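Local atomic coordinates of putative fructose-aminoacid-6-phosphate deglycase (PDB entry 3EUA), a protein that catalyses the conversion of a range of fructosamine 6-phosphates to glucose 6-phosphate and a free amino acid. Residues Leu77-Ser82 and Leu103-Thr108; Ala93-Arg98 and Ala116-Tyr121. All coordinates share one frame; numbering follows the deposited sequence.

Interaction 1: residues Leu77-Ser82 and Leu103-Thr108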
# COMPACT_ATOMS: atom_id res chain seq x y z
N LEU A 77 -14.52 -14.79 -1.06
CA LEU A 77 -14.52 -14.87 0.37
C LEU A 77 -14.06 -13.48 0.81
O LEU A 77 -13.01 -13.00 0.32
CB LEU A 77 -13.49 -15.86 0.86
CG LEU A 77 -13.24 -15.95 2.36
CD1 LEU A 77 -14.54 -16.26 3.08
CD2 LEU A 77 -12.14 -17.01 2.66
N VAL A 78 -14.81 -12.82 1.69
CA VAL A 78 -14.42 -11.50 2.18
C VAL A 78 -14.24 -11.62 3.70
O VAL A 78 -15.12 -12.06 4.40
CB VAL A 78 -15.43 -10.42 1.77
CG1 VAL A 78 -15.01 -9.05 2.29
CG2 VAL A 78 -15.56 -10.37 0.23
N ILE A 79 -13.05 -11.27 4.18
CA ILE A 79 -12.74 -11.35 5.58
C ILE A 79 -12.69 -9.91 6.08
O ILE A 79 -11.91 -9.10 5.55
CB ILE A 79 -11.37 -12.01 5.83
CG1 ILE A 79 -11.36 -13.46 5.33
CG2 ILE A 79 -11.04 -11.99 7.34
CD1 ILE A 79 -10.01 -14.11 5.39
N LEU A 80 -13.55 -9.60 7.05
CA LEU A 80 -13.63 -8.26 7.61
C LEU A 80 -13.28 -8.24 9.10
O LEU A 80 -13.38 -9.26 9.80
CB LEU A 80 -15.02 -7.64 7.38
CG LEU A 80 -15.52 -7.70 5.93
CD1 LEU A 80 -16.58 -8.82 5.74
CD2 LEU A 80 -16.07 -6.36 5.54
N CYS A 81 -12.85 -7.08 9.58
CA CYS A 81 -12.52 -6.93 10.98
C CYS A 81 -12.84 -5.52 11.47
O CYS A 81 -12.58 -4.54 10.77
CB CYS A 81 -11.05 -7.23 11.21
SG CYS A 81 -10.62 -7.15 12.95
N SER A 82 -13.41 -5.45 12.67
CA SER A 82 -13.72 -4.21 13.36
C SER A 82 -13.77 -4.55 14.83
O SER A 82 -14.58 -5.39 15.23
CB SER A 82 -15.08 -3.64 12.96
OG SER A 82 -15.40 -2.49 13.75
N LEU A 103 -19.11 -14.89 0.25
CA LEU A 103 -19.09 -15.53 1.55
C LEU A 103 -18.37 -14.52 2.45
O LEU A 103 -17.28 -14.06 2.11
CB LEU A 103 -18.30 -16.84 1.49
CG LEU A 103 -18.06 -17.62 2.78
CD1 LEU A 103 -19.38 -18.03 3.43
CD2 LEU A 103 -17.18 -18.83 2.46
N THR A 104 -18.99 -14.16 3.57
CA THR A 104 -18.43 -13.17 4.47
C THR A 104 -18.20 -13.68 5.87
O THR A 104 -19.06 -14.35 6.45
CB THR A 104 -19.35 -11.91 4.58
OG1 THR A 104 -20.67 -12.29 4.95
CG2 THR A 104 -19.40 -11.16 3.27
N ILE A 105 -17.03 -13.35 6.41
CA ILE A 105 -16.70 -13.70 7.76
C ILE A 105 -16.12 -12.43 8.41
O ILE A 105 -15.21 -11.83 7.87
CB ILE A 105 -15.71 -14.86 7.84
CG1 ILE A 105 -15.41 -15.15 9.32
CG2 ILE A 105 -14.44 -14.52 7.03
CD1 ILE A 105 -14.81 -16.52 9.63
N ALA A 106 -16.69 -12.04 9.55
CA ALA A 106 -16.26 -10.88 10.26
C ALA A 106 -15.66 -11.25 11.59
O ALA A 106 -16.19 -12.13 12.28
CB ALA A 106 -17.48 -9.94 10.47
N MSE A 107 -14.53 -10.61 11.91
CA MSE A 107 -13.89 -10.73 13.18
C MSE A 107 -14.24 -9.47 13.98
O MSE A 107 -14.31 -8.37 13.42
CB MSE A 107 -12.40 -10.78 13.02
CG MSE A 107 -11.93 -11.91 12.18
SE MSE A 107 -10.00 -11.80 12.02
CE MSE A 107 -9.67 -11.93 13.72
N THR A 108 -14.52 -9.62 15.28
CA THR A 108 -14.83 -8.50 16.10
C THR A 108 -14.64 -8.87 17.58
O THR A 108 -14.53 -10.04 17.92
CB THR A 108 -16.27 -8.05 15.82
OG1 THR A 108 -16.54 -6.85 16.54
CG2 THR A 108 -17.31 -9.18 16.16
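V78 and L80 each bond to strand 103-108 through both backbone N and O. V78 N donates a hydrogen bond to L103 O at 2.8 Å, and V78 O receives I105 N at 3.1 Å. L80 N then reaches I105 O at 2.9 Å, with the donor N in the carbonyl plane of I105. L80 O takes M107 N at 2.8 Å, here with the donor tilted 26° from the carbonyl plane. S82 N closes the ladder on M107 O. These bonds are all fairly straight at the hydrogen, and CA-H...O contacts lie between them, as from I79 CA to I105 O and from A106 CA to L80 O. At the far end T108 OG1 is close to S82 O, but H83 O is a second possible acceptor for its proton. S82 OG hydrogen-bonds to T87 OG1, and T104 OG1 to Q120 N.

The two strands run parallel, 21° apart in direction. They are neighbours in the five-stranded parallel sheet of the first SIS domain. Helix 88-99 connects them, so they form a beta-alpha-beta unit.

L77, I79, C81, L103, I105 and M107 lie on one face of the sheet. L77 and L103 stand side by side and point the same way, with L77 CD1 3.7 Å from L103 CD2. The CG2 branch of I105 sits between its own backbone N and carbonyl carbon, with CG1 anti to N (chi1 180°). That branch meets I79 CG1 at 3.7 Å. C81 SG lies 4.0 Å from M107 CB, while the M107 chain, bent at chi3, rises off the sheet to V140 and L141 of helix 137-153. Helices 11-20 and 137-153 cover this face. On the other face, the CD1 methyl of L80 lies 3.9 Å from I105 O.

Interaction 2: residues Ala93-Arg98 and Ala116-Tyr121; sequences AAAFAR and AQEAQY
This is a partly buried contact between helix 88-99 and the turn where the chain leaves helix 114-118 for strand 121-124, the outermost strand of the sheet within this chain. R98 and E118 supply its one direct hydrogen bond. R98 NH1 donates to E118 O at 3.0 Å, nearly straight at the hydrogen (167°). The oxygen lies in the guanidinium plane, but NH1 stands above the carbonyl plane of E118. R98 is extended from CG to NE, with CG anti to the backbone N (chi1 -166°), which carries the guanidinium across to the turn.

A119 is the first residue past the helix to leave helical geometry, and the chain then enters the parallel sheet of the first SIS domain. The R98 bond thus falls on the carbonyl of E118, the last helical residue.

Q120 CA and CB lie over one face of the guanidinium, CB 3.6 Å from R98 CZ, and the two side chains cross at about a right angle. The amide and guanidinium planes are 12° apart. A water accepts from R98 NE at 3.2 Å and donates weakly to Q120 OE1. On the buried side A94 CB packs on E118 CB at 3.9 Å. Nearer the surface the bent E118 side chain brings OE1 to 3.5 Å from A95 CB.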
# COMPACT_ATOMS: atom_id res chain seq x y z
N ALA A 93 -19.29 -2.45 4.09
CA ALA A 93 -18.54 -3.35 3.21
C ALA A 93 -19.04 -4.79 3.33
O ALA A 93 -19.09 -5.51 2.31
CB ALA A 93 -17.03 -3.30 3.47
N ALA A 94 -19.40 -5.21 4.55
CA ALA A 94 -19.93 -6.57 4.78
C ALA A 94 -21.24 -6.75 4.04
O ALA A 94 -21.44 -7.77 3.36
CB ALA A 94 -20.14 -6.88 6.31
N ALA A 95 -22.13 -5.77 4.17
CA ALA A 95 -23.43 -5.81 3.50
C ALA A 95 -23.26 -5.79 1.98
O ALA A 95 -23.92 -6.54 1.26
CB ALA A 95 -24.32 -4.64 3.95
N PHE A 96 -22.36 -4.95 1.52
CA PHE A 96 -22.04 -4.83 0.10
C PHE A 96 -21.56 -6.15 -0.50
O PHE A 96 -22.07 -6.57 -1.54
CB PHE A 96 -20.97 -3.75 -0.08
CG PHE A 96 -20.52 -3.57 -1.49
CD1 PHE A 96 -21.35 -2.95 -2.42
CD2 PHE A 96 -19.29 -3.99 -1.89
CE1 PHE A 96 -20.93 -2.77 -3.71
CE2 PHE A 96 -18.88 -3.80 -3.19
CZ PHE A 96 -19.69 -3.21 -4.08
N ALA A 97 -20.59 -6.79 0.15
CA ALA A 97 -20.03 -8.06 -0.30
C ALA A 97 -21.08 -9.16 -0.24
O ALA A 97 -21.23 -9.91 -1.20
CB ALA A 97 -18.81 -8.44 0.54
N ARG A 98 -21.84 -9.22 0.86
CA ARG A 98 -22.87 -10.24 0.99
C ARG A 98 -23.94 -10.07 -0.10
O ARG A 98 -24.40 -11.06 -0.66
CB ARG A 98 -23.49 -10.24 2.38
CG ARG A 98 -24.30 -11.48 2.69
CD ARG A 98 -24.54 -11.62 4.20
NE ARG A 98 -25.24 -12.86 4.53
CZ ARG A 98 -25.61 -13.23 5.76
NH1 ARG A 98 -25.38 -12.46 6.81
NH2 ARG A 98 -26.25 -14.39 5.93
N ALA A 116 -21.33 -7.78 13.04
CA ALA A 116 -21.68 -9.16 13.29
C ALA A 116 -23.05 -9.46 12.67
O ALA A 116 -23.27 -10.54 12.12
CB ALA A 116 -21.67 -9.44 14.77
N GLN A 117 -23.96 -8.49 12.73
CA GLN A 117 -25.28 -8.69 12.18
C GLN A 117 -25.25 -8.81 10.67
O GLN A 117 -26.01 -9.59 10.12
CB GLN A 117 -26.19 -7.55 12.61
CG GLN A 117 -26.40 -7.50 14.13
CD GLN A 117 -27.09 -6.20 14.55
OE1 GLN A 117 -27.79 -5.58 13.75
NE2 GLN A 117 -26.89 -5.78 15.81
N GLU A 118 -24.37 -8.07 10.00
CA GLU A 118 -24.28 -8.10 8.54
C GLU A 118 -23.52 -9.31 7.98
O GLU A 118 -23.89 -9.81 6.91
CB GLU A 118 -23.60 -6.84 8.00
CG GLU A 118 -24.31 -5.55 8.27
CD GLU A 118 -25.69 -5.48 7.64
OE1 GLU A 118 -25.98 -6.21 6.66
OE2 GLU A 118 -26.49 -4.67 8.14
N ALA A 119 -22.48 -9.74 8.66
CA ALA A 119 -21.64 -10.84 8.19
C ALA A 119 -22.33 -12.17 8.35
O ALA A 119 -23.06 -12.39 9.30
CB ALA A 119 -20.28 -10.85 8.92
N GLN A 120 -22.05 -13.09 7.41
CA GLN A 120 -22.65 -14.41 7.44
C GLN A 120 -22.07 -15.25 8.57
O GLN A 120 -22.80 -15.99 9.24
CB GLN A 120 -22.52 -15.09 6.05
CG GLN A 120 -23.18 -16.47 5.95
CD GLN A 120 -23.12 -17.10 4.58
OE1 GLN A 120 -22.78 -16.46 3.59
NE2 GLN A 120 -23.48 -18.38 4.52
N TYR A 121 -20.76 -15.16 8.76
CA TYR A 121 -20.05 -15.86 9.83
C TYR A 121 -19.34 -14.82 10.69
O TYR A 121 -18.87 -13.80 10.19
CB TYR A 121 -19.01 -16.84 9.24
CG TYR A 121 -19.62 -18.04 8.56
CD1 TYR A 121 -19.94 -18.01 7.20
CD2 TYR A 121 -19.87 -19.22 9.27
CE1 TYR A 121 -20.48 -19.10 6.58
CE2 TYR A 121 -20.44 -20.32 8.65
CZ TYR A 121 -20.73 -20.24 7.30
OH TYR A 121 -21.28 -21.30 6.65
O HOH W 1 -25.62 -14.98 2.22

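Overall arrangement
The centres of interactions 1 and 2 are about 7 Å apart, and both lie in the first SIS domain. Along the chain their segments alternate: strand 77-82, helix segment 93-98, strand 103-108, then segment 116-121, from the end of helix 114-118 to the start of strand 121-124. The two contacts touch directly. A106 N and Y121 O, 2.9 Å apart, make a probable hydrogen bond that joins strand 103-108 to strand 121-124. L103 CD1 packs on Y121 CE1 at 3.5 Å. A106 CB and A119 CB are tight, at 3.3 Å. Helix 88-99 lies over the V78 and L80 face of the sheet: A93 and A94 touch L80, and A97 touches V78 and T104.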